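YaeQ family protein (Pseudomonas syringae pv. tomato, PDB 2OT9) is of unknown function but belongs to the YaeQ family of the PDDEXK clan, whose nuclease-like fold hints at an ancestral link to nucleic-acid cleavage. Local coordinates at residues A[41-49]-A[150-161]. Sequence-based numbering, arbitrary orientation.
Sequences TVRLLAYAF and WDVMISEGTVFV
Helix 41-49 lies across a beta hairpin, its axis passing 10.1 Å from that of strand 150-155 at -55° and 10.6 Å from that of strand 158-161, and the backbones come closest where Ala-48 CA is 7.4 Å from Val-152 CA. There the small Ala-48 side chain lets the backbones approach, and its CB rests 4.2 Å from Val-152 CG1. Trp-150 fills the wider gap toward the N-terminal end of the helix segment. With CG beside its own backbone N (chi1 -81°), its indole lies between Leu-44 CD1, over one face, and Val-161 CG1, over the opposite one, both offset toward the rim, while Thr-41 CG2 meets the edge in plane, 3.9 Å from Trp-150 CH2. Leu-45 reaches both strands through one branch, its CD2 lying 3.9 Å from Trp-150 CZ3 and 3.8 Å from Val-161 CG2. The hairpin, closed by a type I' turn from Ser-155 to Thr-158, supplies two neighbouring strands of the large mixed sheet, so this is helix-on-sheet packing within an alpha/beta fold of the PDDEXK clan. Beyond Ala-48, the side chains of Phe-49 and Ile-154 cross at about a right angle, and Phe-49 CD1 comes 3.7 Å from Val-159 CG2. Leu-172 and Trp-174 of strand 166-174 also touch the Phe-49 ring, and Arg-179 makes a cation-pi contact with it.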
loop_
_atom_site.group_PDB
_atom_site.type_symbol
_atom_site.label_atom_id
_atom_site.label_comp_id
_atom_site.label_asym_id
_atom_site.label_seq_id
_atom_site.Cartn_x
_atom_site.Cartn_y
_atom_site.Cartn_z
ATOM N N THR A 41 -6.803 -3.344 -3.254
ATOM C CA THR A 41 -6.469 -4.194 -2.115
ATOM C C THR A 41 -5.036 -3.986 -1.630
ATOM O O THR A 41 -4.788 -3.955 -0.427
ATOM C CB THR A 41 -6.752 -5.667 -2.448
ATOM O OG1 THR A 41 -8.160 -5.790 -2.735
ATOM C CG2 THR A 41 -6.360 -6.584 -1.291
ATOM N N VAL A 42 -4.098 -3.822 -2.561
ATOM C CA VAL A 42 -2.724 -3.499 -2.172
ATOM C C VAL A 42 -2.670 -2.141 -1.439
ATOM O O VAL A 42 -1.969 -2.013 -0.427
ATOM C CB VAL A 42 -1.747 -3.535 -3.371
ATOM C CG1 VAL A 42 -0.322 -3.267 -2.893
ATOM C CG2 VAL A 42 -1.775 -4.940 -4.036
ATOM N N ARG A 43 -3.412 -1.147 -1.924
ATOM C CA ARG A 43 -3.508 0.139 -1.201
ATOM C C ARG A 43 -4.057 -0.026 0.226
ATOM O O ARG A 43 -3.587 0.639 1.156
ATOM C CB ARG A 43 -4.377 1.137 -1.972
ATOM C CG ARG A 43 -3.726 1.633 -3.251
ATOM C CD ARG A 43 -4.167 3.064 -3.568
ATOM N NE ARG A 43 -5.591 3.155 -3.878
ATOM C CZ ARG A 43 -6.281 4.294 -3.928
ATOM N NH1 ARG A 43 -7.583 4.265 -4.233
ATOM N NH2 ARG A 43 -5.676 5.461 -3.676
ATOM N N LEU A 44 -5.061 -0.891 0.392
ATOM C CA LEU A 44 -5.624 -1.160 1.734
ATOM C C LEU A 44 -4.621 -1.850 2.664
ATOM O O LEU A 44 -4.548 -1.537 3.869
ATOM C CB LEU A 44 -6.903 -2.013 1.650
ATOM C CG LEU A 44 -8.049 -1.514 0.771
ATOM C CD1 LEU A 44 -9.251 -2.476 0.873
ATOM C CD2 LEU A 44 -8.450 -0.109 1.115
ATOM N N LEU A 45 -3.854 -2.795 2.123
ATOM C CA LEU A 45 -2.795 -3.442 2.912
ATOM C C LEU A 45 -1.758 -2.403 3.340
ATOM O O LEU A 45 -1.315 -2.413 4.477
ATOM C CB LEU A 45 -2.099 -4.533 2.087
ATOM C CG LEU A 45 -2.868 -5.840 1.888
ATOM C CD1 LEU A 45 -2.139 -6.724 0.860
ATOM C CD2 LEU A 45 -3.050 -6.561 3.223
ATOM N N ALA A 46 -1.361 -1.520 2.416
ATOM C CA ALA A 46 -0.383 -0.457 2.737
ATOM C C ALA A 46 -0.903 0.458 3.852
ATOM O O ALA A 46 -0.159 0.864 4.741
ATOM C CB ALA A 46 -0.066 0.389 1.469
ATOM N N TYR A 47 -2.177 0.815 3.763
ATOM C CA TYR A 47 -2.824 1.636 4.785
ATOM C C TYR A 47 -2.694 1.012 6.179
ATOM O O TYR A 47 -2.335 1.709 7.137
ATOM C CB TYR A 47 -4.311 1.874 4.439
ATOM C CG TYR A 47 -4.974 2.865 5.375
ATOM C CD1 TYR A 47 -4.766 4.235 5.228
ATOM C CD2 TYR A 47 -5.779 2.424 6.423
ATOM C CE1 TYR A 47 -5.342 5.143 6.096
ATOM C CE2 TYR A 47 -6.369 3.320 7.299
ATOM C CZ TYR A 47 -6.146 4.679 7.130
ATOM O OH TYR A 47 -6.718 5.573 7.991
ATOM N N ALA A 48 -3.018 -0.289 6.296
ATOM C CA ALA A 48 -2.918 -1.000 7.572
ATOM C C ALA A 48 -1.450 -1.107 8.015
ATOM O O ALA A 48 -1.116 -0.877 9.191
ATOM C CB ALA A 48 -3.554 -2.392 7.468
ATOM N N PHE A 49 -0.574 -1.404 7.059
ATOM C CA PHE A 49 0.824 -1.713 7.336
ATOM C C PHE A 49 1.630 -0.484 7.769
ATOM O O PHE A 49 2.586 -0.601 8.540
ATOM C CB PHE A 49 1.451 -2.362 6.103
ATOM C CG PHE A 49 2.768 -3.027 6.365
ATOM C CD1 PHE A 49 2.864 -4.092 7.267
ATOM C CD2 PHE A 49 3.907 -2.610 5.687
ATOM C CE1 PHE A 49 4.103 -4.735 7.506
ATOM C CE2 PHE A 49 5.151 -3.246 5.916
ATOM C CZ PHE A 49 5.240 -4.299 6.822
ATOM N N TRP A 150 -12.232 -5.584 7.444
ATOM C CA TRP A 150 -11.061 -6.402 7.715
ATOM C C TRP A 150 -10.676 -6.313 9.177
ATOM O O TRP A 150 -10.590 -5.206 9.732
ATOM C CB TRP A 150 -9.859 -5.879 6.933
ATOM C CG TRP A 150 -9.763 -6.282 5.489
ATOM C CD1 TRP A 150 -10.665 -6.996 4.740
ATOM C CD2 TRP A 150 -8.683 -5.950 4.617
ATOM N NE1 TRP A 150 -10.180 -7.143 3.443
ATOM C CE2 TRP A 150 -8.977 -6.495 3.347
ATOM C CE3 TRP A 150 -7.483 -5.240 4.794
ATOM C CZ2 TRP A 150 -8.107 -6.359 2.253
ATOM C CZ3 TRP A 150 -6.625 -5.099 3.708
ATOM C CH2 TRP A 150 -6.947 -5.653 2.452
ATOM N N ASP A 151 -10.386 -7.464 9.781
ATOM C CA ASP A 151 -9.593 -7.478 11.009
ATOM C C ASP A 151 -8.169 -7.800 10.604
ATOM O O ASP A 151 -7.922 -8.830 9.973
ATOM C CB ASP A 151 -10.070 -8.556 11.971
ATOM C CG ASP A 151 -11.375 -8.204 12.668
ATOM O OD1 ASP A 151 -12.000 -7.157 12.379
ATOM O OD2 ASP A 151 -11.768 -8.999 13.547
ATOM N N VAL A 152 -7.235 -6.932 10.973
ATOM C CA VAL A 152 -5.829 -7.119 10.631
ATOM C C VAL A 152 -4.980 -7.253 11.893
ATOM O O VAL A 152 -5.048 -6.403 12.797
ATOM C CB VAL A 152 -5.298 -5.956 9.758
ATOM C CG1 VAL A 152 -3.768 -6.055 9.552
ATOM C CG2 VAL A 152 -6.015 -5.929 8.393
HETATM N N MSE A 153 -4.204 -8.333 11.958
HETATM C CA MSE A 153 -3.199 -8.491 12.995
HETATM C C MSE A 153 -1.827 -8.497 12.330
HETATM O O MSE A 153 -1.610 -9.197 11.325
HETATM C CB MSE A 153 -3.413 -9.767 13.805
HETATM C CG MSE A 153 -2.267 -10.059 14.805
HETATM SE SE MSE A 153 -2.675 -11.501 16.028
HETATM C CE MSE A 153 -3.868 -10.516 17.181
ATOM N N ILE A 154 -0.915 -7.701 12.877
ATOM C CA ILE A 154 0.466 -7.656 12.379
ATOM C C ILE A 154 1.385 -8.174 13.485
ATOM O O ILE A 154 1.454 -7.599 14.595
ATOM C CB ILE A 154 0.855 -6.224 11.914
ATOM C CG1 ILE A 154 -0.149 -5.723 10.849
ATOM C CG2 ILE A 154 2.310 -6.181 11.387
ATOM C CD1 ILE A 154 0.104 -4.292 10.347
ATOM N N SER A 155 2.069 -9.275 13.188
ATOM C CA SER A 155 2.932 -9.929 14.159
ATOM C C SER A 155 4.214 -10.442 13.500
ATOM O O SER A 155 4.166 -11.172 12.504
ATOM C CB SER A 155 2.162 -11.074 14.829
ATOM O OG SER A 155 2.965 -11.730 15.796
ATOM N N GLU A 156 5.358 -10.044 14.052
ATOM C CA GLU A 156 6.663 -10.430 13.506
ATOM C C GLU A 156 6.772 -10.169 11.994
ATOM O O GLU A 156 7.311 -10.993 11.239
ATOM C CB GLU A 156 6.979 -11.893 13.867
ATOM C CG GLU A 156 6.957 -12.151 15.382
ATOM C CD GLU A 156 7.402 -13.554 15.790
ATOM O OE1 GLU A 156 7.756 -14.365 14.906
ATOM O OE2 GLU A 156 7.403 -13.841 17.013
ATOM N N GLY A 157 6.236 -9.030 11.552
ATOM C CA GLY A 157 6.326 -8.636 10.148
ATOM C C GLY A 157 5.292 -9.267 9.224
ATOM O O GLY A 157 5.189 -8.872 8.051
ATOM N N THR A 158 4.528 -10.238 9.735
ATOM C CA THR A 158 3.494 -10.902 8.932
ATOM C C THR A 158 2.155 -10.245 9.170
ATOM O O THR A 158 1.820 -9.909 10.300
ATOM C CB THR A 158 3.375 -12.402 9.243
ATOM O OG1 THR A 158 4.653 -13.017 9.082
ATOM C CG2 THR A 158 2.362 -13.095 8.310
ATOM N N VAL A 159 1.412 -10.054 8.083
ATOM C CA VAL A 159 0.098 -9.446 8.127
ATOM C C VAL A 159 -0.946 -10.564 8.015
ATOM O O VAL A 159 -0.921 -11.366 7.071
ATOM C CB VAL A 159 -0.046 -8.371 7.010
ATOM C CG1 VAL A 159 -1.395 -7.651 7.078
ATOM C CG2 VAL A 159 1.086 -7.348 7.104
ATOM N N PHE A 160 -1.839 -10.643 8.995
ATOM C CA PHE A 160 -2.926 -11.593 8.948
ATOM C C PHE A 160 -4.213 -10.809 8.784
ATOM O O PHE A 160 -4.601 -10.043 9.675
ATOM C CB PHE A 160 -2.997 -12.426 10.241
ATOM C CG PHE A 160 -1.741 -13.201 10.528
ATOM C CD1 PHE A 160 -1.570 -14.478 10.011
ATOM C CD2 PHE A 160 -0.733 -12.646 11.309
ATOM C CE1 PHE A 160 -0.399 -15.210 10.281
ATOM C CE2 PHE A 160 0.435 -13.362 11.582
ATOM C CZ PHE A 160 0.598 -14.650 11.064
ATOM N N VAL A 161 -4.876 -11.014 7.651
ATOM C CA VAL A 161 -6.121 -10.314 7.378
ATOM C C VAL A 161 -7.289 -11.285 7.504
ATOM O O VAL A 161 -7.332 -12.305 6.805
ATOM C CB VAL A 161 -6.116 -9.698 5.956
ATOM C CG1 VAL A 161 -7.445 -8.965 5.674
ATOM C CG2 VAL A 161 -4.912 -8.788 5.749
#